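Local coordinates for predicted phosphatase, HAD family (Clostridium acetobutylicum, PDB 3MC1), which probably hydrolyses phosphate esters, as a predicted phosphatase of the haloacid dehalogenase family with a metal-binding active site, at residues L15-E20 against Y187-Y192; P181-T186 against D208-K213. All blocks are in the same frame, centred on the assembly; numbering follows the deposited sequence.

Interaction 1 of 2, residues L15-E20 against Y187-Y192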
# COMPACT_ATOMS: atom_id res chain seq x y z
N LEU A 15 6.25 2.69 -1.23
CA LEU A 15 6.72 3.88 -1.92
C LEU A 15 6.94 5.03 -0.94
O LEU A 15 7.90 5.80 -1.06
CB LEU A 15 5.72 4.30 -3.00
CG LEU A 15 5.50 3.33 -4.17
CD1 LEU A 15 4.41 3.86 -5.08
CD2 LEU A 15 6.82 3.14 -4.93
N THR A 16 6.06 5.12 0.06
CA THR A 16 6.15 6.20 1.04
C THR A 16 6.15 5.71 2.49
O THR A 16 5.47 4.75 2.83
CB THR A 16 4.95 7.17 0.88
OG1 THR A 16 3.72 6.44 1.03
CG2 THR A 16 4.96 7.81 -0.49
N ASP A 17 6.93 6.39 3.33
CA ASP A 17 6.99 6.11 4.76
C ASP A 17 5.92 7.04 5.31
O ASP A 17 6.19 8.19 5.66
CB ASP A 17 8.36 6.51 5.33
CG ASP A 17 8.50 6.19 6.80
OD1 ASP A 17 7.51 5.74 7.43
OD2 ASP A 17 9.61 6.40 7.34
N SER A 18 4.69 6.54 5.37
CA SER A 18 3.54 7.34 5.80
C SER A 18 3.04 7.12 7.23
O SER A 18 1.98 7.63 7.59
CB SER A 18 2.39 7.09 4.84
OG SER A 18 2.33 5.72 4.47
N ALA A 19 3.80 6.38 8.02
CA ALA A 19 3.41 6.06 9.39
C ALA A 19 2.97 7.24 10.26
O ALA A 19 1.96 7.15 10.95
CB ALA A 19 4.54 5.32 10.07
N GLU A 20 3.72 8.34 10.23
CA GLU A 20 3.38 9.49 11.06
C GLU A 20 1.94 9.97 10.85
O GLU A 20 1.16 10.03 11.80
CB GLU A 20 4.33 10.66 10.82
CG GLU A 20 3.78 11.99 11.35
CD GLU A 20 4.74 13.14 11.22
OE1 GLU A 20 5.49 13.19 10.22
OE2 GLU A 20 4.73 14.02 12.12
N TYR A 187 11.70 -3.09 4.34
CA TYR A 187 12.00 -1.75 4.83
C TYR A 187 10.71 -1.02 5.17
O TYR A 187 10.72 0.13 5.61
CB TYR A 187 12.82 -0.96 3.78
CG TYR A 187 12.14 -0.75 2.44
CD1 TYR A 187 11.13 0.20 2.27
CD2 TYR A 187 12.52 -1.52 1.33
CE1 TYR A 187 10.51 0.38 1.03
CE2 TYR A 187 11.91 -1.35 0.09
CZ TYR A 187 10.91 -0.41 -0.06
OH TYR A 187 10.30 -0.28 -1.28
N GLY A 188 9.59 -1.71 4.99
CA GLY A 188 8.30 -1.11 5.28
C GLY A 188 7.73 -1.48 6.64
O GLY A 188 8.44 -1.48 7.63
N PHE A 189 6.46 -1.84 6.68
CA PHE A 189 5.83 -2.18 7.94
C PHE A 189 5.56 -3.67 8.14
O PHE A 189 4.80 -4.06 9.02
CB PHE A 189 4.57 -1.34 8.09
CG PHE A 189 4.85 0.13 8.02
CD1 PHE A 189 5.27 0.83 9.15
CD2 PHE A 189 4.79 0.81 6.80
CE1 PHE A 189 5.65 2.17 9.06
CE2 PHE A 189 5.16 2.15 6.70
CZ PHE A 189 5.59 2.83 7.83
N GLY A 190 6.19 -4.49 7.30
CA GLY A 190 6.04 -5.93 7.41
C GLY A 190 7.41 -6.51 7.71
O GLY A 190 8.43 -5.89 7.39
N SER A 191 7.46 -7.69 8.31
CA SER A 191 8.74 -8.31 8.63
C SER A 191 9.08 -9.42 7.66
O SER A 191 8.20 -9.92 6.95
CB SER A 191 8.72 -8.86 10.06
OG SER A 191 7.85 -9.97 10.17
N TYR A 192 10.35 -9.80 7.62
CA TYR A 192 10.77 -10.90 6.75
C TYR A 192 9.90 -12.12 7.03
O TYR A 192 9.37 -12.76 6.12
CB TYR A 192 12.23 -11.26 7.02
CG TYR A 192 12.65 -12.54 6.34
CD1 TYR A 192 13.06 -12.54 5.01
CD2 TYR A 192 12.58 -13.76 7.01
CE1 TYR A 192 13.39 -13.72 4.36
CE2 TYR A 192 12.92 -14.95 6.37
CZ TYR A 192 13.32 -14.92 5.05
OH TYR A 192 13.65 -16.10 4.43
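The phenyl ring of F189 reaches across to D17 and A19 in a small surface contact beside the metal site of a haloacid dehalogenase (HAD) fold. F189 sits in the loop after strand 182-185 of the Rossmann-like sheet. A19 opens helix 19-31, which, coming in sequence between strands 6-9 and 104-109, is consistent with the cap insert of this family.

The apolar part is a single methyl against a ring. CB of A19 approaches the far end of the F189 ring obliquely, 3.5 Å from CE1 and 3.5 Å from CZ. F189 places CG beside its backbone N and anti to its carbonyl carbon (chi1 -57°), which sends the ring out toward the helix start, where V47 and Y88 also touch it.

The polar neighbour comes in at the ring edge. OD1 of D17 lies near the ring plane, 3.5 Å from F189 CZ, with the carboxylate turned 56° against the ring; the two side chains cross at about a right angle. An oxygen placed there meets the C-H edge, which is probably mildly favourable for a negative group. The other oxygen, OD2, has a weak, long ion pair with K86. D17 is also the centre of an inverse gamma turn, and the chain bends there just before the helix.

Both segments are tied to sodium ligands by bonds that lie outside the contact itself, so each supplies a second-shell partner to the metal site. The F189 side chain is about 6 Å from the sodium ion. On the helix side S18 OG bonds to OD1 of D12, and on the loop side F189 N bonds to OD2 of D167.

Interaction 2 of 2, residues P181-T186 against D208-K213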
# COMPACT_ATOMS: atom_id res chain seq x y z
N PRO A 181 3.32 -13.13 -9.20
CA PRO A 181 4.43 -13.39 -8.28
C PRO A 181 4.53 -12.11 -7.47
O PRO A 181 4.09 -11.04 -7.93
CB PRO A 181 5.62 -13.59 -9.22
CG PRO A 181 5.27 -12.73 -10.38
CD PRO A 181 3.79 -13.00 -10.59
N SER A 182 5.09 -12.20 -6.27
CA SER A 182 5.22 -11.04 -5.43
C SER A 182 6.62 -10.89 -4.85
O SER A 182 7.30 -11.88 -4.57
CB SER A 182 4.21 -11.10 -4.28
OG SER A 182 4.37 -12.29 -3.53
N ILE A 183 7.05 -9.64 -4.71
CA ILE A 183 8.32 -9.33 -4.10
C ILE A 183 7.93 -8.56 -2.84
O ILE A 183 7.30 -7.50 -2.92
CB ILE A 183 9.19 -8.39 -4.95
CG1 ILE A 183 9.52 -9.03 -6.30
CG2 ILE A 183 10.49 -8.10 -4.18
CD1 ILE A 183 10.41 -8.14 -7.18
N GLY A 184 8.28 -9.10 -1.68
CA GLY A 184 7.96 -8.43 -0.44
C GLY A 184 9.18 -7.62 -0.02
O GLY A 184 10.31 -8.07 -0.22
N VAL A 185 8.96 -6.43 0.53
CA VAL A 185 10.08 -5.61 0.99
C VAL A 185 9.98 -5.50 2.50
O VAL A 185 8.88 -5.41 3.04
CB VAL A 185 10.05 -4.20 0.34
CG1 VAL A 185 9.98 -4.34 -1.18
CG2 VAL A 185 8.87 -3.40 0.88
N THR A 186 11.13 -5.53 3.18
CA THR A 186 11.15 -5.46 4.63
C THR A 186 11.48 -4.08 5.20
O THR A 186 11.55 -3.93 6.42
CB THR A 186 12.14 -6.48 5.24
OG1 THR A 186 13.44 -6.28 4.67
CG2 THR A 186 11.67 -7.92 4.97
N ASP A 208 17.32 -0.81 -3.28
CA ASP A 208 18.30 -1.23 -4.28
C ASP A 208 18.16 -2.72 -4.55
O ASP A 208 18.27 -3.17 -5.69
CB ASP A 208 19.73 -0.92 -3.82
CG ASP A 208 20.75 -1.19 -4.91
OD1 ASP A 208 20.61 -0.60 -6.01
OD2 ASP A 208 21.69 -1.98 -4.68
N GLU A 209 17.92 -3.48 -3.49
CA GLU A 209 17.73 -4.93 -3.61
C GLU A 209 16.47 -5.18 -4.43
O GLU A 209 16.39 -6.14 -5.19
CB GLU A 209 17.55 -5.56 -2.23
CG GLU A 209 18.79 -5.61 -1.37
CD GLU A 209 19.65 -6.83 -1.66
OE1 GLU A 209 20.13 -7.45 -0.68
OE2 GLU A 209 19.85 -7.17 -2.85
N LEU A 210 15.48 -4.30 -4.25
CA LEU A 210 14.22 -4.39 -4.96
C LEU A 210 14.48 -4.17 -6.45
O LEU A 210 13.98 -4.91 -7.29
CB LEU A 210 13.25 -3.32 -4.42
CG LEU A 210 11.87 -3.17 -5.06
CD1 LEU A 210 11.12 -4.51 -5.05
CD2 LEU A 210 11.09 -2.11 -4.29
N HIS A 211 15.29 -3.17 -6.76
CA HIS A 211 15.62 -2.85 -8.14
C HIS A 211 16.23 -4.08 -8.82
O HIS A 211 15.77 -4.50 -9.88
CB HIS A 211 16.61 -1.68 -8.18
CG HIS A 211 16.88 -1.16 -9.56
ND1 HIS A 211 17.38 -1.96 -10.57
CD2 HIS A 211 16.72 0.07 -10.09
CE1 HIS A 211 17.50 -1.23 -11.67
NE2 HIS A 211 17.11 0.00 -11.41
N LYS A 212 17.26 -4.64 -8.20
CA LYS A 212 17.96 -5.81 -8.74
C LYS A 212 17.03 -6.98 -8.98
O LYS A 212 17.07 -7.61 -10.04
CB LYS A 212 19.06 -6.26 -7.78
CG LYS A 212 20.12 -5.21 -7.47
CD LYS A 212 21.17 -5.78 -6.52
CE LYS A 212 22.26 -4.77 -6.20
NZ LYS A 212 23.01 -4.35 -7.41
N LYS A 213 16.18 -7.27 -7.99
CA LYS A 213 15.24 -8.38 -8.06
C LYS A 213 14.21 -8.23 -9.18
O LYS A 213 13.85 -9.21 -9.83
CB LYS A 213 14.51 -8.53 -6.73
CG LYS A 213 13.80 -9.86 -6.56
CD LYS A 213 14.82 -10.98 -6.48
CE LYS A 213 14.21 -12.27 -5.94
NZ LYS A 213 15.26 -13.32 -5.77
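K213 N bonds to E209 O at 3.0 Å, a regular helical bond that holds the K213 backbone in the turn from which its side chain starts toward I183. The aliphatic base of the lysine does the touching: K213 CG is 3.9 Å from I183 CD1, with K213 CB only slightly farther from the same methyl. The lysine then bends at chi2 (67°), and its far end leads away from the strand.

Next to it, L210 fills the space between the two strand residues that point at the helix. With CG anti to the backbone N (chi1 177°), the leucine extends its fork down to the sheet, and the two methyls share the work. CD1 lies 3.7 Å from CG2 of I183. V185 offers CG1 to both branches, 4.0 Å from L210 CD2 and equally far from L210 CD1. All three pairs of side chains, I183 with L210, I183 with K213 and V185 with L210, meet at a slant.

This is the helix-on-sheet layer of the Rossmann-like HAD core. Helix 207-215 follows edge strand 202-204, and its 208-213 part runs nearly antiparallel to strand 182-185, with 168° between the directions and axes 9.8 Å apart at closest approach. Strand 182-185 itself is an inner one, with I183 bonded through its backbone to M164 and G166, and G184 to Y202 and V204, so these main-chain groups are satisfied within the sheet beneath the apolar layer.

L210 also packs on I165 of strand 162-166 and on L94 of helix 91-101, a second helix covering this face. At the strand's C-terminal end, V185 touches D167, one of the three aspartates at the sodium ion.

Interaction 2 belongs to the buried core: it lays helix 207-215 on an inner strand through aliphatic side chains. Interaction 1 is a surface contact of one aromatic ring with a methyl and a carboxylate, reached by the loop that leaves that same strand. Residues 181-186 and 187-192 are consecutive, so a single piece of chain serves both, first as sheet and then as a loop beside the sodium site, and the chemistry becomes more polar as it nears the metal. Their centres are 14 Å apart. They meet directly where Y187 OH lies 3.6 Å from L210 CD2, the hydroxyl being hydrogen-bonded to T14 O just ahead of residues 15-20.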